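Local coordinates for protein 15-O-acetyltransferase (Fusarium sporotrichioides, PDB 3FOT) that transfers an acetyl group to the 15-hydroxyl of trichothecene intermediates such as 15-deacetylcalonectrin during biosynthesis of mycotoxins including T-2 toxin, at residues 135-140 and 160-165; 57-62 and 200-205; 239-244 and 406-411. All coordinates share one frame; numbering follows the deposited sequence.

Interaction 1: residues 135-140 and 160-165; sequences LDLWSE and FLLSDV
Leu-137, reaching out from helix 134-147, sets one branch of its isobutyl group against Phe-160 and Leu-162 of strand 158-163. The two strand residues are two positions apart, so both leave the sheet on the face turned to the helix, and Leu-137 CD2 is received by the pair. It comes up to the stem of the phenylalanine, 3.6 Å from Phe-160 CB, and only then to the near end of the ring, with Leu-137 CD2 3.7 Å from Phe-160 CG. The methyl approaches the ring obliquely, and the two side chains cross at about a right angle. Its second neighbour is the leucine fork, where Leu-137 CD2 lies 3.9 Å from Leu-162 CD1 and equally far from Leu-162 CD2.

With CG anti to the backbone N (chi1 -180°) and beside the carbonyl carbon, Leu-137 directs CD2 to Phe-160 CB and to Leu-162. In both strand residues CG is instead anti to the carbonyl carbon. The residue types suit the site: a single leucine methyl can rest on the aliphatic stem and ring root of Phe-160 and on both methyls of Leu-162, while the Phe-160 ring also meets that of His-126. No hydrogen bond joins the segments.

Around this point the strand is held on both sides, by backbone bonds from Phe-160 to Leu-181 and from Leu-161 to His-126. Leu-137 also touches Leu-181 and Gln-128, so the helix rests on three adjacent strands, 125-129, 158-163 and 177-184, while Trp-138 turns to strand 277-283 of another sheet.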
ATOM      1  N   LEU A 135      -1.814   5.512 -14.760  1.00 12.28           N
ATOM      2  CA  LEU A 135      -0.528   4.796 -14.733  1.00 12.79           C
ATOM      3  C   LEU A 135       0.484   5.328 -15.740  1.00 12.48           C
ATOM      4  O   LEU A 135       1.675   5.242 -15.497  1.00 11.06           O
ATOM      5  CB  LEU A 135      -0.696   3.275 -14.868  1.00 13.71           C
ATOM      6  CG  LEU A 135      -1.351   2.647 -13.617  1.00 16.61           C
ATOM      7  CD1 LEU A 135      -1.587   1.159 -13.808  1.00 20.18           C
ATOM      8  CD2 LEU A 135      -0.571   2.897 -12.329  1.00 17.85           C
ATOM      9  N   ASP A 136       0.011   5.873 -16.864  1.00 12.48           N
ATOM     10  CA  ASP A 136       0.903   6.560 -17.823  1.00 12.22           C
ATOM     11  C   ASP A 136       1.576   7.726 -17.125  1.00 11.64           C
ATOM     12  O   ASP A 136       2.770   7.949 -17.264  1.00 11.23           O
ATOM     13  CB  ASP A 136       0.123   7.125 -19.020  1.00 13.21           C
ATOM     14  CG  ASP A 136      -0.318   6.066 -20.010  1.00 15.73           C
ATOM     15  OD1 ASP A 136       0.205   4.938 -19.988  1.00 15.61           O
ATOM     16  OD2 ASP A 136      -1.227   6.375 -20.811  1.00 17.82           O
ATOM     17  N   LEU A 137       0.794   8.465 -16.353  1.00 10.90           N
ATOM     18  CA  LEU A 137       1.320   9.603 -15.607  1.00 10.43           C
ATOM     19  C   LEU A 137       2.298   9.178 -14.507  1.00  9.96           C
ATOM     20  O   LEU A 137       3.321   9.836 -14.280  1.00  9.87           O
ATOM     21  CB  LEU A 137       0.169  10.408 -15.018  1.00 11.01           C
ATOM     22  CG  LEU A 137       0.569  11.640 -14.216  1.00 11.42           C
ATOM     23  CD1 LEU A 137       1.418  12.605 -15.055  1.00 12.57           C
ATOM     24  CD2 LEU A 137      -0.719  12.308 -13.661  1.00 11.45           C
ATOM     25  N   TRP A 138       2.014   8.069 -13.841  1.00  9.63           N
ATOM     26  CA  TRP A 138       2.972   7.528 -12.875  1.00 10.24           C
ATOM     27  C   TRP A 138       4.330   7.337 -13.563  1.00 10.86           C
ATOM     28  O   TRP A 138       5.381   7.775 -13.060  1.00 10.62           O
ATOM     29  CB  TRP A 138       2.431   6.197 -12.326  1.00 11.12           C
ATOM     30  CG  TRP A 138       3.441   5.440 -11.491  1.00 11.21           C
ATOM     31  CD1 TRP A 138       4.038   5.874 -10.369  1.00 11.85           C
ATOM     32  CD2 TRP A 138       3.959   4.136 -11.752  1.00 11.85           C
ATOM     33  NE1 TRP A 138       4.920   4.914  -9.890  1.00 11.81           N
ATOM     34  CE2 TRP A 138       4.891   3.842 -10.733  1.00 12.19           C
ATOM     35  CE3 TRP A 138       3.726   3.187 -12.750  1.00 12.70           C
ATOM     36  CZ2 TRP A 138       5.571   2.628 -10.661  1.00 12.90           C
ATOM     37  CZ3 TRP A 138       4.409   1.973 -12.688  1.00 14.17           C
ATOM     38  CH2 TRP A 138       5.322   1.704 -11.650  1.00 13.48           C
ATOM     39  N   SER A 139       4.300   6.667 -14.715  1.00 11.88           N
ATOM     40  CA  SER A 139       5.512   6.406 -15.492  1.00 13.39           C
ATOM     41  C   SER A 139       6.251   7.713 -15.777  1.00 12.99           C
ATOM     42  O   SER A 139       7.470   7.811 -15.604  1.00 12.58           O
ATOM     43  CB  SER A 139       5.158   5.696 -16.807  1.00 13.82           C
ATOM     44  OG  SER A 139       4.715   4.366 -16.547  1.00 20.46           O
ATOM     45  N   GLU A 140       5.498   8.723 -16.198  1.00 12.45           N
ATOM     46  CA  GLU A 140       6.079   9.992 -16.579  1.00 13.77           C
ATOM     47  C   GLU A 140       6.692  10.685 -15.368  1.00 12.86           C
ATOM     48  O   GLU A 140       7.776  11.269 -15.456  1.00 12.85           O
ATOM     49  CB  GLU A 140       4.991  10.853 -17.222  1.00 14.59           C
ATOM     50  CG  GLU A 140       5.387  12.267 -17.435  1.00 19.01           C
ATOM     51  CD  GLU A 140       4.212  13.112 -17.855  1.00 24.31           C
ATOM     52  OE1 GLU A 140       4.181  14.296 -17.446  1.00 28.77           O
ATOM     53  OE2 GLU A 140       3.333  12.581 -18.569  1.00 25.48           O
ATOM     54  N   PHE A 160      -4.027  13.963  -9.138  1.00  7.86           N
ATOM     55  CA  PHE A 160      -4.007  14.436 -10.517  1.00  8.37           C
ATOM     56  C   PHE A 160      -5.237  13.941 -11.247  1.00  8.49           C
ATOM     57  O   PHE A 160      -5.455  12.737 -11.331  1.00  9.46           O
ATOM     58  CB  PHE A 160      -2.764  13.918 -11.243  1.00  8.57           C
ATOM     59  CG  PHE A 160      -1.484  14.353 -10.616  1.00  8.08           C
ATOM     60  CD1 PHE A 160      -0.840  15.501 -11.062  1.00 10.24           C
ATOM     61  CD2 PHE A 160      -0.899  13.583  -9.604  1.00  9.86           C
ATOM     62  CE1 PHE A 160       0.345  15.915 -10.482  1.00 11.83           C
ATOM     63  CE2 PHE A 160       0.293  13.975  -9.025  1.00 10.30           C
ATOM     64  CZ  PHE A 160       0.919  15.141  -9.452  1.00 12.47           C
ATOM     65  N   LEU A 161      -6.043  14.870 -11.753  1.00  9.15           N
ATOM     66  CA  LEU A 161      -7.300  14.530 -12.442  1.00  9.47           C
ATOM     67  C   LEU A 161      -7.029  14.664 -13.927  1.00  9.64           C
ATOM     68  O   LEU A 161      -6.535  15.700 -14.377  1.00 10.28           O
ATOM     69  CB  LEU A 161      -8.434  15.490 -12.038  1.00 10.08           C
ATOM     70  CG  LEU A 161      -8.621  15.830 -10.540  1.00 13.02           C
ATOM     71  CD1 LEU A 161      -9.659  16.940 -10.318  1.00 14.30           C
ATOM     72  CD2 LEU A 161      -8.936  14.608  -9.713  1.00 17.17           C
ATOM     73  N   LEU A 162      -7.331  13.621 -14.674  1.00 10.14           N
ATOM     74  CA  LEU A 162      -6.987  13.570 -16.085  1.00  9.84           C
ATOM     75  C   LEU A 162      -8.239  13.207 -16.848  1.00  9.86           C
ATOM     76  O   LEU A 162      -8.992  12.335 -16.426  1.00  9.92           O
ATOM     77  CB  LEU A 162      -5.941  12.474 -16.309  1.00 10.52           C
ATOM     78  CG  LEU A 162      -4.731  12.402 -15.356  1.00 10.70           C
ATOM     79  CD1 LEU A 162      -3.901  11.165 -15.672  1.00 12.22           C
ATOM     80  CD2 LEU A 162      -3.912  13.687 -15.452  1.00 11.45           C
ATOM     81  N   SER A 163      -8.464  13.848 -17.985  1.00 10.46           N
ATOM     82  CA  SER A 163      -9.570  13.433 -18.849  1.00 10.64           C
ATOM     83  C   SER A 163      -9.228  13.856 -20.267  1.00 11.22           C
ATOM     84  O   SER A 163      -8.629  14.907 -20.475  1.00 10.29           O
ATOM     85  CB  SER A 163     -10.928  14.032 -18.420  1.00 10.55           C
ATOM     86  OG  SER A 163     -12.020  13.383 -19.092  1.00 11.49           O
ATOM     87  N   ASP A 164      -9.644  13.029 -21.228  1.00 11.77           N
ATOM     88  CA  ASP A 164      -9.338  13.283 -22.640  1.00 12.66           C
ATOM     89  C   ASP A 164     -10.325  14.292 -23.232  1.00 12.95           C
ATOM     90  O   ASP A 164     -11.210  13.934 -24.014  1.00 13.95           O
ATOM     91  CB  ASP A 164      -9.344  11.986 -23.436  1.00 13.23           C
ATOM     92  CG  ASP A 164      -8.755  12.155 -24.827  1.00 14.97           C
ATOM     93  OD1 ASP A 164      -8.185  13.232 -25.133  1.00 15.06           O
ATOM     94  OD2 ASP A 164      -8.877  11.199 -25.608  1.00 17.03           O
ATOM     95  N   VAL A 165     -10.151  15.548 -22.846  1.00 12.83           N
ATOM     96  CA  VAL A 165     -10.968  16.657 -23.320  1.00 13.65           C
ATOM     97  C   VAL A 165     -10.002  17.742 -23.787  1.00 13.89           C
ATOM     98  O   VAL A 165      -8.814  17.656 -23.491  1.00 13.73           O
ATOM     99  CB  VAL A 165     -11.931  17.186 -22.223  1.00 13.29           C
ATOM    100  CG1 VAL A 165     -13.016  16.156 -21.913  1.00 15.12           C
ATOM    101  CG2 VAL A 165     -11.163  17.601 -20.937  1.00 14.87           C
TER

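Interaction 2: residues 57-62 and 200-205; sequences TSLRNI and DLFRLV
Phe-202, on helix 191-205, extends its ring to Thr-57 and Leu-59 of strand 53-61. From CB the side chain leaves toward the strand with CG anti to the carbonyl carbon (chi1 -72°), and the length of the benzyl group is needed, because the nearest CA atoms, those of Thr-57 and Phe-202, are 11.1 Å apart. CB, CG and the CD atoms serve as the spacer, and the far end of the ring makes the contact. Phe-202 CE2 comes to 4.3 Å from Leu-59 CD2, and Phe-202 CZ shares this methyl at 4.2 Å from Leu-59 CD2, which approaches the ring obliquely. Phe-202 CZ also lies 3.8 Å from Thr-57 OG1, and the hydroxyl oxygen sits at the ring edge, near its plane; these two side chains approach from opposite directions. Phe-202 also touches Val-462 of strand 457-469 and the loop residues Ile-446 and Pro-447.

Thr-57 and Leu-59 are two residues apart in an extended strand, which puts both on the face beneath the helix. Leucine suits its place by offering the ring an apolar methyl, and Leu-59 also touches Val-462 and Ile-180. On the helix's other flank, Arg-203 NH1 bonds to Asp-200 OD1 at 3.0 Å, and it also pairs with Glu-88 of helix 71-88.

Thr-57 OG1 has a weak hydrogen bond to the carbonyl oxygen of Ile-180 on the adjacent strand, giving this buried hydroxyl a polar partner within the sheet. Its meeting with the aryl C-H edge is probably mildly favourable electrostatically, since the oxygen faces the slightly positive rim. With all three touching residues buried and no hydrogen bond between the segments, dispersion and the exclusion of water probably contribute most.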
ATOM      1  N   THR A  57      -7.041   5.439 -10.047  1.00 11.15           N
ATOM      2  CA  THR A  57      -8.464   5.116 -10.118  1.00 12.97           C
ATOM      3  C   THR A  57      -8.955   5.558 -11.499  1.00 12.75           C
ATOM      4  O   THR A  57      -8.616   6.640 -11.962  1.00 15.18           O
ATOM      5  CB  THR A  57      -9.307   5.729  -8.958  1.00 12.04           C
ATOM      6  OG1 THR A  57      -9.261   7.165  -9.001  1.00 12.62           O
ATOM      7  CG2 THR A  57      -8.824   5.243  -7.563  1.00 13.80           C
ATOM      8  N   SER A  58      -9.708   4.716 -12.184  1.00 10.95           N
ATOM      9  CA  SER A  58     -10.320   5.115 -13.435  1.00 10.58           C
ATOM     10  C   SER A  58     -11.804   5.245 -13.164  1.00 10.27           C
ATOM     11  O   SER A  58     -12.423   4.299 -12.689  1.00 10.18           O
ATOM     12  CB  SER A  58     -10.104   4.048 -14.510  1.00 10.94           C
ATOM     13  OG  SER A  58     -10.446   4.550 -15.769  1.00 13.76           O
ATOM     14  N   LEU A  59     -12.355   6.406 -13.481  1.00 10.91           N
ATOM     15  CA  LEU A  59     -13.748   6.697 -13.182  1.00 10.36           C
ATOM     16  C   LEU A  59     -14.474   6.932 -14.504  1.00 10.63           C
ATOM     17  O   LEU A  59     -13.857   7.280 -15.524  1.00 11.28           O
ATOM     18  CB  LEU A  59     -13.870   7.938 -12.298  1.00 10.52           C
ATOM     19  CG  LEU A  59     -13.005   8.099 -11.034  1.00 13.78           C
ATOM     20  CD1 LEU A  59     -13.354   9.425 -10.369  1.00 13.75           C
ATOM     21  CD2 LEU A  59     -13.200   6.974 -10.057  1.00 13.93           C
ATOM     22  N   ARG A  60     -15.778   6.722 -14.492  1.00 10.25           N
ATOM     23  CA  ARG A  60     -16.591   7.017 -15.670  1.00 11.77           C
ATOM     24  C   ARG A  60     -17.693   8.003 -15.276  1.00 10.78           C
ATOM     25  O   ARG A  60     -18.333   7.845 -14.242  1.00  9.59           O
ATOM     26  CB  ARG A  60     -17.202   5.740 -16.234  1.00 11.21           C
ATOM     27  CG  ARG A  60     -17.965   5.970 -17.521  1.00 14.26           C
ATOM     28  CD  ARG A  60     -18.310   4.674 -18.278  1.00 16.31           C
ATOM     29  NE  ARG A  60     -17.175   3.752 -18.438  0.50 17.79           N
ATOM     30  CZ  ARG A  60     -16.252   3.805 -19.402  0.50 18.87           C
ATOM     31  NH1 ARG A  60     -16.288   4.740 -20.345  0.50 17.75           N
ATOM     32  NH2 ARG A  60     -15.284   2.895 -19.433  0.50 18.88           N
ATOM     33  N   ASN A  61     -17.924   8.999 -16.122  1.00 10.37           N
ATOM     34  CA  ASN A  61     -18.997   9.935 -15.921  1.00 10.61           C
ATOM     35  C   ASN A  61     -20.345   9.250 -16.173  1.00 11.86           C
ATOM     36  O   ASN A  61     -20.699   8.959 -17.327  1.00 13.49           O
ATOM     37  CB  ASN A  61     -18.838  11.157 -16.832  1.00 10.77           C
ATOM     38  CG  ASN A  61     -19.999  12.137 -16.680  1.00 11.63           C
ATOM     39  OD1 ASN A  61     -20.844  11.965 -15.798  1.00 12.35           O
ATOM     40  ND2 ASN A  61     -20.011  13.190 -17.498  1.00 12.70           N
ATOM     41  N   ILE A  62     -21.064   8.945 -15.100  1.00 11.55           N
ATOM     42  CA  ILE A  62     -22.389   8.322 -15.235  1.00 12.65           C
ATOM     43  C   ILE A  62     -23.488   9.236 -14.714  1.00 13.14           C
ATOM     44  O   ILE A  62     -24.617   8.810 -14.449  1.00 13.74           O
ATOM     45  CB  ILE A  62     -22.477   6.933 -14.565  1.00 12.93           C
ATOM     46  CG1 ILE A  62     -22.121   7.004 -13.067  1.00 12.84           C
ATOM     47  CG2 ILE A  62     -21.609   5.941 -15.323  1.00 14.25           C
ATOM     48  CD1 ILE A  62     -22.692   5.825 -12.258  1.00 16.63           C
ATOM     49  N   ASP A 200     -12.591   8.283   1.737  1.00  7.78           N
ATOM     50  CA  ASP A 200     -13.093   9.486   2.428  1.00  8.47           C
ATOM     51  C   ASP A 200     -13.274  10.644   1.457  1.00  8.26           C
ATOM     52  O   ASP A 200     -14.283  11.327   1.491  1.00  7.98           O
ATOM     53  CB  ASP A 200     -12.126   9.907   3.549  1.00  8.56           C
ATOM     54  CG  ASP A 200     -12.073   8.891   4.694  1.00 12.64           C
ATOM     55  OD1 ASP A 200     -13.047   8.135   4.893  1.00 13.78           O
ATOM     56  OD2 ASP A 200     -11.043   8.831   5.379  1.00 12.72           O
ATOM     57  N   LEU A 201     -12.270  10.887   0.601  1.00  8.19           N
ATOM     58  CA  LEU A 201     -12.383  11.929  -0.426  1.00  8.16           C
ATOM     59  C   LEU A 201     -13.571  11.682  -1.349  1.00  8.14           C
ATOM     60  O   LEU A 201     -14.288  12.622  -1.698  1.00  8.00           O
ATOM     61  CB  LEU A 201     -11.090  12.020  -1.259  1.00  8.86           C
ATOM     62  CG  LEU A 201      -9.872  12.583  -0.511  1.00  8.56           C
ATOM     63  CD1 LEU A 201      -8.634  12.461  -1.411  1.00 10.61           C
ATOM     64  CD2 LEU A 201     -10.122  14.067  -0.103  1.00  9.62           C
ATOM     65  N   PHE A 202     -13.782  10.432  -1.752  1.00  8.17           N
ATOM     66  CA  PHE A 202     -14.920  10.110  -2.642  1.00  7.86           C
ATOM     67  C   PHE A 202     -16.264  10.333  -1.950  1.00  8.90           C
ATOM     68  O   PHE A 202     -17.234  10.770  -2.598  1.00  9.38           O
ATOM     69  CB  PHE A 202     -14.818   8.681  -3.219  1.00  7.89           C
ATOM     70  CG  PHE A 202     -13.740   8.510  -4.264  1.00  8.81           C
ATOM     71  CD1 PHE A 202     -12.963   9.597  -4.720  1.00  7.69           C
ATOM     72  CD2 PHE A 202     -13.523   7.253  -4.836  1.00  7.69           C
ATOM     73  CE1 PHE A 202     -11.975   9.419  -5.719  1.00  7.79           C
ATOM     74  CE2 PHE A 202     -12.528   7.076  -5.825  1.00 10.07           C
ATOM     75  CZ  PHE A 202     -11.774   8.160  -6.270  1.00  8.37           C
ATOM     76  N   ARG A 203     -16.324  10.072  -0.648  1.00  8.71           N
ATOM     77  CA  ARG A 203     -17.511  10.428   0.137  1.00  9.42           C
ATOM     78  C   ARG A 203     -17.678  11.956   0.225  1.00  9.13           C
ATOM     79  O   ARG A 203     -18.715  12.504  -0.140  1.00  9.69           O
ATOM     80  CB  ARG A 203     -17.404   9.836   1.537  1.00 10.65           C
ATOM     81  CG  ARG A 203     -18.336  10.511   2.555  1.00 10.24           C
ATOM     82  CD  ARG A 203     -18.212   9.781   3.888  1.00 13.54           C
ATOM     83  NE  ARG A 203     -16.843   9.634   4.428  1.00 13.34           N
ATOM     84  CZ  ARG A 203     -16.245  10.492   5.255  1.00 15.97           C
ATOM     85  NH1 ARG A 203     -15.023  10.224   5.709  1.00 14.31           N
ATOM     86  NH2 ARG A 203     -16.865  11.614   5.660  1.00 14.70           N
ATOM     87  N   LEU A 204     -16.635  12.628   0.679  1.00  8.95           N
ATOM     88  CA  LEU A 204     -16.670  14.074   0.977  1.00  8.87           C
ATOM     89  C   LEU A 204     -16.930  14.922  -0.251  1.00  9.32           C
ATOM     90  O   LEU A 204     -17.664  15.918  -0.183  1.00  9.83           O
ATOM     91  CB  LEU A 204     -15.392  14.505   1.692  1.00  8.75           C
ATOM     92  CG  LEU A 204     -15.238  13.942   3.113  1.00  8.31           C
ATOM     93  CD1 LEU A 204     -13.797  14.046   3.573  1.00  9.06           C
ATOM     94  CD2 LEU A 204     -16.216  14.667   4.097  1.00 12.23           C
ATOM     95  N   VAL A 205     -16.389  14.521  -1.399  1.00  9.54           N
ATOM     96  CA  VAL A 205     -16.565  15.357  -2.600  1.00  9.81           C
ATOM     97  C   VAL A 205     -18.058  15.415  -3.011  1.00 10.32           C
ATOM     98  O   VAL A 205     -18.497  16.383  -3.655  1.00 10.26           O
ATOM     99  CB  VAL A 205     -15.621  14.902  -3.739  1.00 10.84           C
ATOM    100  CG1 VAL A 205     -16.176  13.622  -4.371  1.00 10.94           C
ATOM    101  CG2 VAL A 205     -15.430  16.030  -4.773  1.00 11.26           C
TER

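Interaction 3: residues 239-244 and 406-411; sequences LDINTL and LQALGL
Ile-241 and Leu-244 meet the methyl of Ala-408 because their first torsions point the right branches at it. In Ile-241, chi1 of 70° leaves CG2 anti to the carbonyl carbon, and this methyl stands 3.8 Å from Ala-408 CB. Leu-244 likewise has CG opposite its carbonyl carbon (chi1 -61°), and its CD1 reaches to 4.0 Å from Ala-408 CB. The alanine is thus met by two methyls, from the 3-10 turn and the residue that follows it. A small residue suits the position: the CA atoms of Ile-241 and Ala-408 are 7.1 Å apart, and the small methyl of alanine lets the backbones come this near.

The loop is shaped by its own polar groups. Asp-240 OD1 accepts from the backbone N of Asn-242 at 3.0 Å, forming an Asx turn. The carbonyl O of Asp-240 takes two bonds from one residue, Thr-243, through its N and, at 2.6 Å, through its OG1. Aspartate and threonine, with short polar side chains able to fold back on the main chain, probably help to hold the turn that presents Ile-241 and Leu-244.

Phe-248 of helix 246-264 also touches Ala-408. The arrangement is a short 3-10 turn, residues 241-243, opened by an Asx turn and laid over the first turns of helix 406-423, which further along carries His-414, a residue that binds 15-deacetylcalonectrin.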
ATOM      1  N   LEU A 239      -2.043  -4.775  24.205  1.00 17.58           N
ATOM      2  CA  LEU A 239      -0.988  -5.305  25.079  1.00 17.94           C
ATOM      3  C   LEU A 239      -0.213  -4.179  25.742  1.00 17.55           C
ATOM      4  O   LEU A 239       0.083  -3.176  25.113  1.00 16.80           O
ATOM      5  CB  LEU A 239      -0.021  -6.205  24.277  1.00 17.71           C
ATOM      6  CG  LEU A 239       0.994  -7.105  25.021  1.00 19.08           C
ATOM      7  CD1 LEU A 239       0.333  -8.107  25.959  1.00 22.80           C
ATOM      8  CD2 LEU A 239       1.776  -7.865  24.004  1.00 19.59           C
ATOM      9  N   ASP A 240       0.108  -4.353  27.024  1.00 17.19           N
ATOM     10  CA  ASP A 240       1.015  -3.435  27.713  1.00 17.99           C
ATOM     11  C   ASP A 240       2.448  -3.892  27.427  1.00 17.45           C
ATOM     12  O   ASP A 240       2.867  -4.951  27.879  1.00 16.93           O
ATOM     13  CB  ASP A 240       0.714  -3.459  29.216  1.00 16.97           C
ATOM     14  CG  ASP A 240       1.614  -2.543  30.023  1.00 19.11           C
ATOM     15  OD1 ASP A 240       2.676  -2.100  29.537  1.00 18.69           O
ATOM     16  OD2 ASP A 240       1.235  -2.261  31.177  1.00 21.86           O
ATOM     17  N   ILE A 241       3.220  -3.104  26.681  1.00 19.42           N
ATOM     18  CA  ILE A 241       4.524  -3.618  26.216  1.00 18.66           C
ATOM     19  C   ILE A 241       5.557  -3.765  27.336  1.00 18.70           C
ATOM     20  O   ILE A 241       6.522  -4.511  27.180  1.00 17.87           O
ATOM     21  CB  ILE A 241       5.113  -2.885  24.970  1.00 19.58           C
ATOM     22  CG1 ILE A 241       5.558  -1.466  25.291  1.00 21.12           C
ATOM     23  CG2 ILE A 241       4.168  -2.962  23.751  1.00 18.10           C
ATOM     24  CD1 ILE A 241       7.033  -1.348  25.258  1.00 24.48           C
ATOM     25  N   ASN A 242       5.327  -3.094  28.467  1.00 18.75           N
ATOM     26  CA  ASN A 242       6.183  -3.292  29.659  1.00 19.22           C
ATOM     27  C   ASN A 242       6.215  -4.721  30.173  1.00 18.54           C
ATOM     28  O   ASN A 242       7.162  -5.120  30.856  1.00 18.46           O
ATOM     29  CB  ASN A 242       5.756  -2.357  30.785  1.00 20.17           C
ATOM     30  CG  ASN A 242       5.954  -0.924  30.421  1.00 22.76           C
ATOM     31  OD1 ASN A 242       4.986  -0.168  30.292  1.00 28.61           O
ATOM     32  ND2 ASN A 242       7.204  -0.543  30.192  1.00 24.16           N
ATOM     33  N   THR A 243       5.183  -5.487  29.832  1.00 17.56           N
ATOM     34  CA  THR A 243       5.009  -6.836  30.353  1.00 16.61           C
ATOM     35  C   THR A 243       5.842  -7.855  29.585  1.00 17.03           C
ATOM     36  O   THR A 243       5.913  -9.009  29.983  1.00 17.06           O
ATOM     37  CB  THR A 243       3.518  -7.262  30.316  1.00 17.09           C
ATOM     38  OG1 THR A 243       3.060  -7.303  28.954  1.00 16.65           O
ATOM     39  CG2 THR A 243       2.664  -6.283  31.119  1.00 14.75           C
ATOM     40  N   LEU A 244       6.453  -7.427  28.475  1.00 16.77           N
ATOM     41  CA  LEU A 244       7.196  -8.352  27.597  1.00 17.12           C
ATOM     42  C   LEU A 244       8.508  -8.845  28.208  1.00 17.42           C
ATOM     43  O   LEU A 244       9.125  -8.146  29.016  1.00 17.88           O
ATOM     44  CB  LEU A 244       7.457  -7.720  26.227  1.00 17.13           C
ATOM     45  CG  LEU A 244       6.155  -7.384  25.496  1.00 16.65           C
ATOM     46  CD1 LEU A 244       6.435  -6.522  24.259  1.00 16.12           C
ATOM     47  CD2 LEU A 244       5.391  -8.643  25.112  1.00 16.93           C
ATOM     48  N   LEU A 406       2.415  -9.497  18.605  1.00 14.53           N
ATOM     49  CA  LEU A 406       2.906  -9.369  17.211  1.00 14.02           C
ATOM     50  C   LEU A 406       3.101  -7.924  16.745  1.00 13.57           C
ATOM     51  O   LEU A 406       4.120  -7.617  16.105  1.00 13.29           O
ATOM     52  CB  LEU A 406       2.066 -10.179  16.209  1.00 13.71           C
ATOM     53  CG  LEU A 406       2.826 -10.372  14.881  1.00 14.12           C
ATOM     54  CD1 LEU A 406       4.057 -11.284  15.023  1.00 14.09           C
ATOM     55  CD2 LEU A 406       1.885 -10.860  13.769  1.00 14.48           C
ATOM     56  N   GLN A 407       2.167  -7.023  17.074  1.00 14.10           N
ATOM     57  CA  GLN A 407       2.347  -5.626  16.635  1.00 13.37           C
ATOM     58  C   GLN A 407       3.567  -4.999  17.292  1.00 13.18           C
ATOM     59  O   GLN A 407       4.349  -4.319  16.625  1.00 12.75           O
ATOM     60  CB  GLN A 407       1.092  -4.761  16.806  1.00 14.07           C
ATOM     61  CG  GLN A 407       1.264  -3.316  16.280  1.00 13.46           C
ATOM     62  CD  GLN A 407       1.641  -3.238  14.784  1.00 13.44           C
ATOM     63  OE1 GLN A 407       1.216  -4.061  13.977  1.00 15.54           O
ATOM     64  NE2 GLN A 407       2.440  -2.236  14.427  1.00 12.72           N
ATOM     65  N   ALA A 408       3.758  -5.257  18.589  1.00 13.60           N
ATOM     66  CA  ALA A 408       4.967  -4.775  19.266  1.00 12.99           C
ATOM     67  C   ALA A 408       6.244  -5.311  18.603  1.00 12.60           C
ATOM     68  O   ALA A 408       7.249  -4.597  18.495  1.00 11.29           O
ATOM     69  CB  ALA A 408       4.942  -5.157  20.777  1.00 13.57           C
ATOM     70  N   LEU A 409       6.196  -6.566  18.170  1.00 12.41           N
ATOM     71  CA  LEU A 409       7.347  -7.216  17.527  1.00 12.25           C
ATOM     72  C   LEU A 409       7.644  -6.532  16.194  1.00 11.42           C
ATOM     73  O   LEU A 409       8.794  -6.309  15.871  1.00 11.12           O
ATOM     74  CB  LEU A 409       7.094  -8.715  17.323  1.00 12.33           C
ATOM     75  CG  LEU A 409       8.119  -9.563  16.555  1.00 13.36           C
ATOM     76  CD1 LEU A 409       8.193 -11.023  17.065  1.00 14.67           C
ATOM     77  CD2 LEU A 409       7.760  -9.574  15.057  1.00 12.92           C
ATOM     78  N   GLY A 410       6.592  -6.239  15.429  1.00 11.66           N
ATOM     79  CA  GLY A 410       6.738  -5.531  14.142  1.00 11.95           C
ATOM     80  C   GLY A 410       7.486  -4.226  14.315  1.00 11.44           C
ATOM     81  O   GLY A 410       8.427  -3.937  13.587  1.00 11.95           O
ATOM     82  N   LEU A 411       7.065  -3.431  15.289  1.00 12.22           N
ATOM     83  CA  LEU A 411       7.669  -2.126  15.512  1.00 12.59           C
ATOM     84  C   LEU A 411       9.155  -2.286  15.817  1.00 12.21           C
ATOM     85  O   LEU A 411       9.996  -1.582  15.276  1.00 12.84           O
ATOM     86  CB  LEU A 411       6.951  -1.387  16.650  1.00 12.25           C
ATOM     87  CG  LEU A 411       5.466  -1.088  16.418  1.00 12.93           C
ATOM     88  CD1 LEU A 411       4.886  -0.431  17.669  1.00 15.31           C
ATOM     89  CD2 LEU A 411       5.235  -0.219  15.174  1.00 13.48           C
TER

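Overall arrangement
Interactions 1 and 2 belong to one region: their centres are 16 Å apart, and both reach the six-stranded mixed sheet, through strands 158-163 and 53-61, with strand 177-184 lying between them. On that middle strand Leu-137 touches Leu-181 whereas Leu-59 touches Ile-180, so helices 134-147 and 191-205 lie on opposite faces of the same sheet. Along the chain, residues 135-165 fall wholly within the span from 57 to 205 that interaction 2 brings together. Interaction 3 follows later, on the opposite side of the chain's centre, about 43 Å from interaction 1 and 38 Å from interaction 2, centre to centre; it fastens a loop onto helix 406-423, which carries the ligand-binding His-414.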